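PDB 6BZN: halogenase PltM from Pseudomonas fluorescens, which halogenates phenolic substrates as a flavoprotein, with FAD as cofactor and chloride, bromide or iodide as the halide. Local coordinates for residues L138-I143 / R352-T357; A87-P92 / D144-M149; A65-S70 / L108-A113. One frame throughout, in Å; residues are numbered along the deposited sequence.

Contact 1: L138-I143 / R352-T357; sequences LFRQDI and RGLITT
In the FAD site of this halogenase, Leu-354 near the start of helix 352-374 faces Leu-138 and Arg-140, which lie where strand 134-138 gives way to helix 140-153. Arg-140 and Leu-354 are FAD-binding residues, although no flavin is bound in this model. Leu-354 splits its two methyls between the two partners. Leu-354 CD1 meets Leu-138 CD1 tip to tip at 4.2 Å. Leu-354 CD2 lies 4.1 Å from Arg-140 NH1, approaching the guanidinium obliquely as the two side chains slide past each other in opposite directions. Arg-140 is bent at both chi2 (-70°) and chi3 (-60°), which folds the chain back so that its NE forms a salt bridge with Asp-144, one turn along its own helix, while NH1 donates to the carbonyl of Gly-63. The salt bridge to Asp-144 and the bond to Gly-63 O restrain the guanidinium, so Leu-354 CD2 meets a group that is probably held in place. Away from the touching residues, backbone bonds run within each segment. Phe-139, the N-cap residue, accepts at O from Asp-142 N (3.0 Å) and Ile-143 N (3.1 Å). Gly-353 O receives both Thr-357 N and Thr-357 OG1, the hydroxyl at 3.0 Å and above the carbonyl plane. Helix 33-44 touches both sides, through Ile-33 on Arg-140 and Ala-34 on Thr-357, while helices 68-81 and 383-406 pack on other faces of helix 352-374.

Contact 2: A87-P92 / D144-M149; sequences AYLSHP and DYFALM
Leu-89, in the turn after helix 84-88, pushes its CD2 methyl against the ring of Phe-146 on helix 140-153. This is the tight part of the contact: Leu-89 CD2 lies 3.8 Å from Phe-146 CD1 and 4.1 Å from Phe-146 CE1, and the side chains cross at a slant, with the methyl neither squarely over the face nor at the rim. Phe-146 reaches across because CG stands anti to the backbone N (chi1 -177°), carrying the ring off the helix toward the turn. Both residues are buried, and Val-99 touches each of them. The looser side is at Tyr-88, which is partly exposed: its CD2 comes no nearer than 4.5 Å to Phe-146 CZ, which sits at the edge of the tyrosine ring near its plane. The turn, type I from Tyr-88 to His-91, is closed by internal bonds, Ala-87 O taking both Ser-90 N (3.0 Å) and Ser-90 OG (2.9 Å), the hydroxyl in the carbonyl plane. No hydrogen bond spans the two segments. Carbon meets carbon throughout, so the turn is held to the helix by burial and shape rather than by directional bonds.

Contact 3: A65-S70 / L108-A113; sequences AATPES and LGFSFA
Phe-110, near the start of strand 109-114, sends its ring into the loop 65-67 that leads to helix 68-81. From CB, which leaves the strand to one side of the loop, CG and CD1 carry the ring inward to CE1, the first atom to touch. Phe-110 CE1 lies 4.2 Å from Ala-65 CB and 4.3 Å from Ala-66 O, an oxygen that accepts from Lys-107 NZ. At the tip, Phe-110 CZ meets Thr-67 CG2 at 3.8 Å, the nearest approach between the two segments. Thr-67 CG2 and Ala-66 O lie on the same side of the ring plane and Ala-65 CB slightly to the other, all reaching it obliquely, so the far end of the ring sits against the bend of the loop. Thr-67 works in two directions: with chi1 at 46°, OG1 sits between the backbone N and the carbonyl carbon and accepts from Ser-70 N (3.1 Å), while CG2 is left to face the ring. Thr-67 N returns a nearly straight bond to Ser-70 OG (2.9 Å, 175°), completing a capping box at the start of the helix. With an alanine here, Ser-70 N would probably lose its capping acceptor and a gap would open against Phe-110 CZ. Ala-65 is an FAD-binding residue, which puts the contact beside the flavin site. Around it, His-250 meets the Phe-110 ring edge-to-face, strand 109-114 runs between strands 126-131 and 248-253, and Ile-355 of helix 352-374 packs on Thr-67.

From the N terminus, 65-70 opens contact 3 and 87-92 opens contact 2. Contact 3 closes at 108-113, a loop of 37 residues holding most of helix 68-81 and all of helices 84-88 and 92-98. Residues 138-143 then open contact 1 before 144-149 closes contact 2, and 352-357 closes contact 1 after 208 residues. Contact 2 therefore crosses both others, while contacts 3 and 1 follow in series. Contacts 1 and 2 share helix 140-153 and touch where Ile-143 packs on Leu-89. Contacts 1 and 3 are joined by the salt bridge between Arg-352 and Glu-69. Together they tie the mixed sheet, through strand 109-114, to the helices around the FAD site.

Contact 1: L138-I143 / R352-T357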
loop_
_atom_site.group_PDB
_atom_site.type_symbol
_atom_site.label_atom_id
_atom_site.label_comp_id
_atom_site.label_asym_id
_atom_site.label_seq_id
_atom_site.Cartn_x
_atom_site.Cartn_y
_atom_site.Cartn_z
ATOM N N LEU A 138 -10.053 1.264 -4.611
ATOM C CA LEU A 138 -9.680 1.441 -6.012
ATOM C C LEU A 138 -9.933 0.183 -6.816
ATOM O O LEU A 138 -9.368 -0.868 -6.505
ATOM C CB LEU A 138 -8.203 1.811 -6.095
ATOM C CG LEU A 138 -7.744 3.069 -5.364
ATOM C CD1 LEU A 138 -6.239 3.106 -5.318
ATOM C CD2 LEU A 138 -8.273 4.320 -6.042
ATOM N N PHE A 139 -10.783 0.278 -7.842
ATOM C CA PHE A 139 -11.016 -0.820 -8.764
ATOM C C PHE A 139 -9.925 -0.683 -9.800
ATOM O O PHE A 139 -10.036 0.098 -10.747
ATOM C CB PHE A 139 -12.430 -0.733 -9.363
ATOM C CG PHE A 139 -12.847 -1.928 -10.182
ATOM C CD1 PHE A 139 -12.746 -3.222 -9.673
ATOM C CD2 PHE A 139 -13.412 -1.758 -11.453
ATOM C CE1 PHE A 139 -13.167 -4.318 -10.417
ATOM C CE2 PHE A 139 -13.833 -2.862 -12.198
ATOM C CZ PHE A 139 -13.712 -4.136 -11.674
ATOM N N ARG A 140 -8.841 -1.425 -9.594
ATOM C CA ARG A 140 -7.574 -1.110 -10.265
ATOM C C ARG A 140 -7.602 -1.234 -11.789
ATOM O O ARG A 140 -6.948 -0.449 -12.484
ATOM C CB ARG A 140 -6.443 -1.941 -9.668
ATOM C CG ARG A 140 -6.107 -1.576 -8.222
ATOM C CD ARG A 140 -5.430 -0.215 -8.082
ATOM N NE ARG A 140 -4.180 -0.230 -8.844
ATOM C CZ ARG A 140 -3.022 -0.721 -8.408
ATOM N NH1 ARG A 140 -2.870 -1.142 -7.162
ATOM N NH2 ARG A 140 -1.983 -0.738 -9.232
ATOM N N GLN A 141 -8.385 -2.166 -12.330
ATOM C CA GLN A 141 -8.520 -2.202 -13.790
ATOM C C GLN A 141 -8.897 -0.853 -14.396
ATOM O O GLN A 141 -8.418 -0.501 -15.463
ATOM C CB GLN A 141 -9.490 -3.289 -14.261
ATOM C CG GLN A 141 -10.925 -3.163 -13.786
ATOM C CD GLN A 141 -11.866 -4.020 -14.612
ATOM O OE1 GLN A 141 -11.957 -5.225 -14.409
ATOM N NE2 GLN A 141 -12.579 -3.387 -15.558
ATOM N N ASP A 142 -9.772 -0.103 -13.737
ATOM C CA ASP A 142 -10.248 1.169 -14.290
ATOM C C ASP A 142 -9.344 2.317 -13.886
ATOM O O ASP A 142 -9.056 3.198 -14.694
ATOM C CB ASP A 142 -11.681 1.447 -13.861
ATOM C CG ASP A 142 -12.709 0.518 -14.539
ATOM O OD1 ASP A 142 -12.380 -0.218 -15.506
ATOM O OD2 ASP A 142 -13.875 0.531 -14.071
ATOM N N ILE A 143 -8.874 2.290 -12.645
ATOM C CA ILE A 143 -7.970 3.313 -12.138
ATOM C C ILE A 143 -6.668 3.323 -12.935
ATOM O O ILE A 143 -6.227 4.387 -13.378
ATOM C CB ILE A 143 -7.691 3.103 -10.624
ATOM C CG1 ILE A 143 -8.969 3.321 -9.804
ATOM C CG2 ILE A 143 -6.554 3.986 -10.120
ATOM C CD1 ILE A 143 -9.501 4.734 -9.783
ATOM N N ARG A 352 0.383 -0.381 2.944
ATOM C CA ARG A 352 1.572 0.463 2.899
ATOM C C ARG A 352 2.236 0.504 1.509
ATOM O O ARG A 352 2.935 1.465 1.198
ATOM C CB ARG A 352 2.605 0.022 3.951
ATOM C CG ARG A 352 2.086 -0.001 5.388
ATOM C CD ARG A 352 1.437 1.306 5.840
ATOM N NE ARG A 352 2.379 2.425 5.802
ATOM C CZ ARG A 352 2.131 3.658 6.237
ATOM N NH1 ARG A 352 0.942 3.982 6.764
ATOM N NH2 ARG A 352 3.090 4.580 6.140
ATOM N N GLY A 353 1.992 -0.510 0.682
ATOM C CA GLY A 353 2.589 -0.583 -0.663
ATOM C C GLY A 353 2.321 0.634 -1.534
ATOM O O GLY A 353 3.247 1.221 -2.094
ATOM N N LEU A 354 1.055 1.033 -1.635
ATOM C CA LEU A 354 0.697 2.220 -2.409
ATOM C C LEU A 354 1.366 3.484 -1.886
ATOM O O LEU A 354 1.776 4.351 -2.665
ATOM C CB LEU A 354 -0.822 2.440 -2.418
ATOM C CG LEU A 354 -1.598 1.511 -3.342
ATOM C CD1 LEU A 354 -3.082 1.624 -3.011
ATOM C CD2 LEU A 354 -1.330 1.820 -4.807
ATOM N N ILE A 355 1.477 3.575 -0.564
ATOM C CA ILE A 355 2.087 4.730 0.057
ATOM C C ILE A 355 3.551 4.816 -0.363
ATOM O O ILE A 355 4.001 5.862 -0.848
ATOM C CB ILE A 355 1.997 4.667 1.598
ATOM C CG1 ILE A 355 0.529 4.679 2.042
ATOM C CG2 ILE A 355 2.782 5.814 2.196
ATOM C CD1 ILE A 355 0.304 4.459 3.530
ATOM N N THR A 356 4.281 3.714 -0.174
ATOM C CA THR A 356 5.702 3.688 -0.495
ATOM C C THR A 356 5.911 3.999 -1.979
ATOM O O THR A 356 6.803 4.787 -2.329
ATOM C CB THR A 356 6.330 2.333 -0.141
ATOM O OG1 THR A 356 6.010 1.998 1.219
ATOM C CG2 THR A 356 7.820 2.366 -0.306
ATOM N N THR A 357 5.073 3.403 -2.831
ATOM C CA THR A 357 5.104 3.661 -4.278
ATOM C C THR A 357 4.987 5.146 -4.650
ATOM O O THR A 357 5.827 5.672 -5.388
ATOM C CB THR A 357 4.018 2.850 -5.001
ATOM O OG1 THR A 357 4.297 1.457 -4.841
ATOM C CG2 THR A 357 3.965 3.174 -6.509
#

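Contact 2: A87-P92 / D144-M149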
loop_
_atom_site.group_PDB
_atom_site.type_symbol
_atom_site.label_atom_id
_atom_site.label_comp_id
_atom_site.label_asym_id
_atom_site.label_seq_id
_atom_site.Cartn_x
_atom_site.Cartn_y
_atom_site.Cartn_z
ATOM N N ALA A 87 -4.711 14.248 -9.043
ATOM C CA ALA A 87 -5.410 14.501 -7.772
ATOM C C ALA A 87 -6.817 13.892 -7.746
ATOM O O ALA A 87 -7.293 13.507 -6.694
ATOM C CB ALA A 87 -5.478 16.002 -7.449
ATOM N N TYR A 88 -7.468 13.781 -8.900
ATOM C CA TYR A 88 -8.761 13.074 -8.979
ATOM C C TYR A 88 -8.729 11.690 -8.340
ATOM O O TYR A 88 -9.681 11.293 -7.658
ATOM C CB TYR A 88 -9.239 12.905 -10.425
ATOM C CG TYR A 88 -9.545 14.187 -11.156
ATOM C CD1 TYR A 88 -9.675 15.400 -10.475
ATOM C CD2 TYR A 88 -9.771 14.176 -12.529
ATOM C CE1 TYR A 88 -9.960 16.569 -11.145
ATOM C CE2 TYR A 88 -10.077 15.346 -13.206
ATOM C CZ TYR A 88 -10.166 16.536 -12.498
ATOM O OH TYR A 88 -10.472 17.718 -13.112
ATOM N N LEU A 89 -7.615 10.988 -8.526
ATOM C CA LEU A 89 -7.481 9.627 -8.050
ATOM C C LEU A 89 -7.439 9.524 -6.521
ATOM O O LEU A 89 -7.574 8.439 -5.996
ATOM C CB LEU A 89 -6.232 8.974 -8.677
ATOM C CG LEU A 89 -6.258 8.907 -10.205
ATOM C CD1 LEU A 89 -4.944 8.358 -10.736
ATOM C CD2 LEU A 89 -7.440 8.090 -10.707
ATOM N N SER A 90 -7.265 10.638 -5.804
ATOM C CA SER A 90 -7.309 10.611 -4.334
ATOM C C SER A 90 -8.697 10.734 -3.730
ATOM O O SER A 90 -8.841 10.507 -2.542
ATOM C CB SER A 90 -6.426 11.705 -3.744
ATOM O OG SER A 90 -6.993 12.990 -3.905
ATOM N N HIS A 91 -9.703 11.123 -4.508
ATOM C CA HIS A 91 -11.038 11.414 -3.959
ATOM C C HIS A 91 -12.076 10.483 -4.612
ATOM O O HIS A 91 -12.209 10.496 -5.818
ATOM C CB HIS A 91 -11.455 12.868 -4.262
ATOM C CG HIS A 91 -10.451 13.921 -3.882
ATOM N ND1 HIS A 91 -10.216 14.298 -2.575
ATOM C CD2 HIS A 91 -9.675 14.729 -4.647
ATOM C CE1 HIS A 91 -9.307 15.258 -2.549
ATOM N NE2 HIS A 91 -8.969 15.544 -3.795
ATOM N N PRO A 92 -12.841 9.706 -3.825
ATOM C CA PRO A 92 -13.824 8.819 -4.464
ATOM C C PRO A 92 -14.879 9.547 -5.306
ATOM O O PRO A 92 -15.268 9.038 -6.363
ATOM C CB PRO A 92 -14.487 8.084 -3.294
ATOM C CG PRO A 92 -13.983 8.706 -2.055
ATOM C CD PRO A 92 -12.809 9.562 -2.359
ATOM N N ASP A 144 -6.070 2.150 -13.124
ATOM C CA ASP A 144 -4.772 2.054 -13.815
ATOM C C ASP A 144 -4.873 2.414 -15.288
ATOM O O ASP A 144 -3.968 3.032 -15.825
ATOM C CB ASP A 144 -4.133 0.668 -13.634
ATOM C CG ASP A 144 -3.660 0.430 -12.186
ATOM O OD1 ASP A 144 -4.136 1.119 -11.253
ATOM O OD2 ASP A 144 -2.810 -0.448 -11.972
ATOM N N TYR A 145 -5.975 2.048 -15.937
ATOM C CA TYR A 145 -6.133 2.364 -17.350
ATOM C C TYR A 145 -6.229 3.896 -17.483
ATOM O O TYR A 145 -5.555 4.494 -18.320
ATOM C CB TYR A 145 -7.356 1.682 -17.968
ATOM C CG TYR A 145 -7.292 1.432 -19.481
ATOM C CD1 TYR A 145 -6.232 1.900 -20.272
ATOM C CD2 TYR A 145 -8.315 0.732 -20.123
ATOM C CE1 TYR A 145 -6.180 1.659 -21.642
ATOM C CE2 TYR A 145 -8.274 0.502 -21.497
ATOM C CZ TYR A 145 -7.201 0.964 -22.248
ATOM O OH TYR A 145 -7.131 0.734 -23.610
ATOM N N PHE A 146 -7.016 4.523 -16.608
ATOM C CA PHE A 146 -7.103 5.994 -16.542
ATOM C C PHE A 146 -5.734 6.647 -16.329
ATOM O O PHE A 146 -5.404 7.616 -16.997
ATOM C CB PHE A 146 -8.083 6.409 -15.441
ATOM C CG PHE A 146 -8.292 7.885 -15.327
ATOM C CD1 PHE A 146 -7.505 8.647 -14.461
ATOM C CD2 PHE A 146 -9.282 8.516 -16.057
ATOM C CE1 PHE A 146 -7.708 10.015 -14.338
ATOM C CE2 PHE A 146 -9.479 9.884 -15.952
ATOM C CZ PHE A 146 -8.701 10.634 -15.084
ATOM N N ALA A 147 -4.945 6.100 -15.409
ATOM C CA ALA A 147 -3.591 6.584 -15.163
ATOM C C ALA A 147 -2.730 6.510 -16.422
ATOM O O ALA A 147 -2.042 7.489 -16.758
ATOM C CB ALA A 147 -2.933 5.801 -14.025
ATOM N N LEU A 148 -2.778 5.388 -17.136
ATOM C CA LEU A 148 -2.029 5.304 -18.393
ATOM C C LEU A 148 -2.494 6.377 -19.377
ATOM O O LEU A 148 -1.683 6.962 -20.090
ATOM C CB LEU A 148 -2.156 3.931 -19.039
ATOM C CG LEU A 148 -1.349 3.741 -20.332
ATOM C CD1 LEU A 148 0.142 3.984 -20.114
ATOM C CD2 LEU A 148 -1.562 2.338 -20.858
ATOM N N MET A 149 -3.793 6.620 -19.434
ATOM C CA MET A 149 -4.305 7.669 -20.313
ATOM C C MET A 149 -3.714 9.039 -19.950
ATOM O O MET A 149 -3.400 9.827 -20.848
ATOM C CB MET A 149 -5.822 7.712 -20.320
ATOM C CG MET A 149 -6.472 6.470 -20.896
ATOM S SD MET A 149 -8.255 6.510 -20.588
ATOM C CE MET A 149 -8.681 4.791 -20.889
#

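Contact 3: A65-S70 / L108-A113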
loop_
_atom_site.group_PDB
_atom_site.type_symbol
_atom_site.label_atom_id
_atom_site.label_comp_id
_atom_site.label_asym_id
_atom_site.label_seq_id
_atom_site.Cartn_x
_atom_site.Cartn_y
_atom_site.Cartn_z
ATOM N N ALA A 65 -6.868 -0.548 -1.244
ATOM C CA ALA A 65 -7.297 0.303 -0.136
ATOM C C ALA A 65 -6.436 1.539 -0.087
ATOM O O ALA A 65 -5.252 1.474 0.263
ATOM C CB ALA A 65 -7.216 -0.457 1.182
ATOM N N ALA A 66 -7.012 2.676 -0.460
ATOM C CA ALA A 66 -6.318 3.940 -0.317
ATOM C C ALA A 66 -6.201 4.271 1.169
ATOM O O ALA A 66 -6.915 3.705 2.001
ATOM C CB ALA A 66 -7.039 5.052 -1.064
ATOM N N THR A 67 -5.285 5.175 1.484
ATOM C CA THR A 67 -5.044 5.627 2.860
ATOM C C THR A 67 -4.964 7.151 2.876
ATOM O O THR A 67 -4.842 7.779 1.827
ATOM C CB THR A 67 -3.711 5.095 3.384
ATOM O OG1 THR A 67 -2.702 5.290 2.382
ATOM C CG2 THR A 67 -3.820 3.630 3.729
ATOM N N PRO A 68 -5.018 7.757 4.075
ATOM C CA PRO A 68 -4.766 9.205 4.109
ATOM C C PRO A 68 -3.446 9.578 3.460
ATOM O O PRO A 68 -3.397 10.536 2.706
ATOM C CB PRO A 68 -4.789 9.544 5.606
ATOM C CG PRO A 68 -5.528 8.437 6.242
ATOM C CD PRO A 68 -5.374 7.212 5.397
ATOM N N GLU A 69 -2.391 8.818 3.743
ATOM C CA GLU A 69 -1.080 9.093 3.177
ATOM C C GLU A 69 -1.079 8.982 1.658
ATOM O O GLU A 69 -0.548 9.854 0.976
ATOM C CB GLU A 69 -0.013 8.155 3.739
ATOM C CG GLU A 69 0.180 8.268 5.250
ATOM C CD GLU A 69 -0.614 7.254 6.054
ATOM O OE1 GLU A 69 -1.744 6.886 5.645
ATOM O OE2 GLU A 69 -0.108 6.806 7.113
ATOM N N SER A 70 -1.674 7.908 1.133
ATOM C CA SER A 70 -1.653 7.714 -0.317
ATOM C C SER A 70 -2.409 8.854 -1.011
ATOM O O SER A 70 -1.992 9.311 -2.069
ATOM C CB SER A 70 -2.174 6.330 -0.723
ATOM O OG SER A 70 -3.583 6.197 -0.571
ATOM N N LEU A 108 -14.490 4.868 4.848
ATOM C CA LEU A 108 -14.499 5.886 5.885
ATOM C C LEU A 108 -13.518 5.548 6.992
ATOM O O LEU A 108 -13.458 6.265 8.001
ATOM C CB LEU A 108 -15.910 6.025 6.436
ATOM C CG LEU A 108 -16.957 6.372 5.381
ATOM C CD1 LEU A 108 -18.358 6.364 5.990
ATOM C CD2 LEU A 108 -16.647 7.709 4.732
ATOM N N GLY A 109 -12.744 4.476 6.797
ATOM C CA GLY A 109 -11.712 4.067 7.733
ATOM C C GLY A 109 -11.331 2.609 7.562
ATOM O O GLY A 109 -11.854 1.918 6.686
ATOM N N PHE A 110 -10.390 2.173 8.387
ATOM C CA PHE A 110 -10.028 0.758 8.525
ATOM C C PHE A 110 -10.803 0.210 9.719
ATOM O O PHE A 110 -10.848 0.852 10.763
ATOM C CB PHE A 110 -8.524 0.583 8.793
ATOM C CG PHE A 110 -7.609 0.709 7.570
ATOM C CD1 PHE A 110 -8.087 0.784 6.259
ATOM C CD2 PHE A 110 -6.229 0.679 7.750
ATOM C CE1 PHE A 110 -7.204 0.859 5.175
ATOM C CE2 PHE A 110 -5.347 0.775 6.668
ATOM C CZ PHE A 110 -5.836 0.855 5.380
ATOM N N SER A 111 -11.414 -0.960 9.572
ATOM C CA SER A 111 -12.070 -1.627 10.683
ATOM C C SER A 111 -11.475 -3.019 10.856
ATOM O O SER A 111 -11.028 -3.654 9.885
ATOM C CB SER A 111 -13.579 -1.711 10.470
ATOM O OG SER A 111 -13.889 -2.457 9.313
ATOM N N PHE A 112 -11.463 -3.474 12.106
ATOM C CA PHE A 112 -10.857 -4.745 12.474
ATOM C C PHE A 112 -11.816 -5.495 13.373
ATOM O O PHE A 112 -12.237 -4.942 14.380
ATOM C CB PHE A 112 -9.525 -4.520 13.199
ATOM C CG PHE A 112 -8.523 -3.740 12.387
ATOM C CD1 PHE A 112 -8.538 -2.352 12.388
ATOM C CD2 PHE A 112 -7.601 -4.392 11.584
ATOM C CE1 PHE A 112 -7.634 -1.635 11.623
ATOM C CE2 PHE A 112 -6.699 -3.679 10.809
ATOM C CZ PHE A 112 -6.703 -2.301 10.835
ATOM N N ALA A 113 -12.176 -6.726 13.005
ATOM C CA ALA A 113 -13.021 -7.589 13.824
ATOM C C ALA A 113 -12.259 -8.869 14.100
ATOM O O ALA A 113 -11.745 -9.503 13.170
ATOM C CB ALA A 113 -14.318 -7.896 13.101
#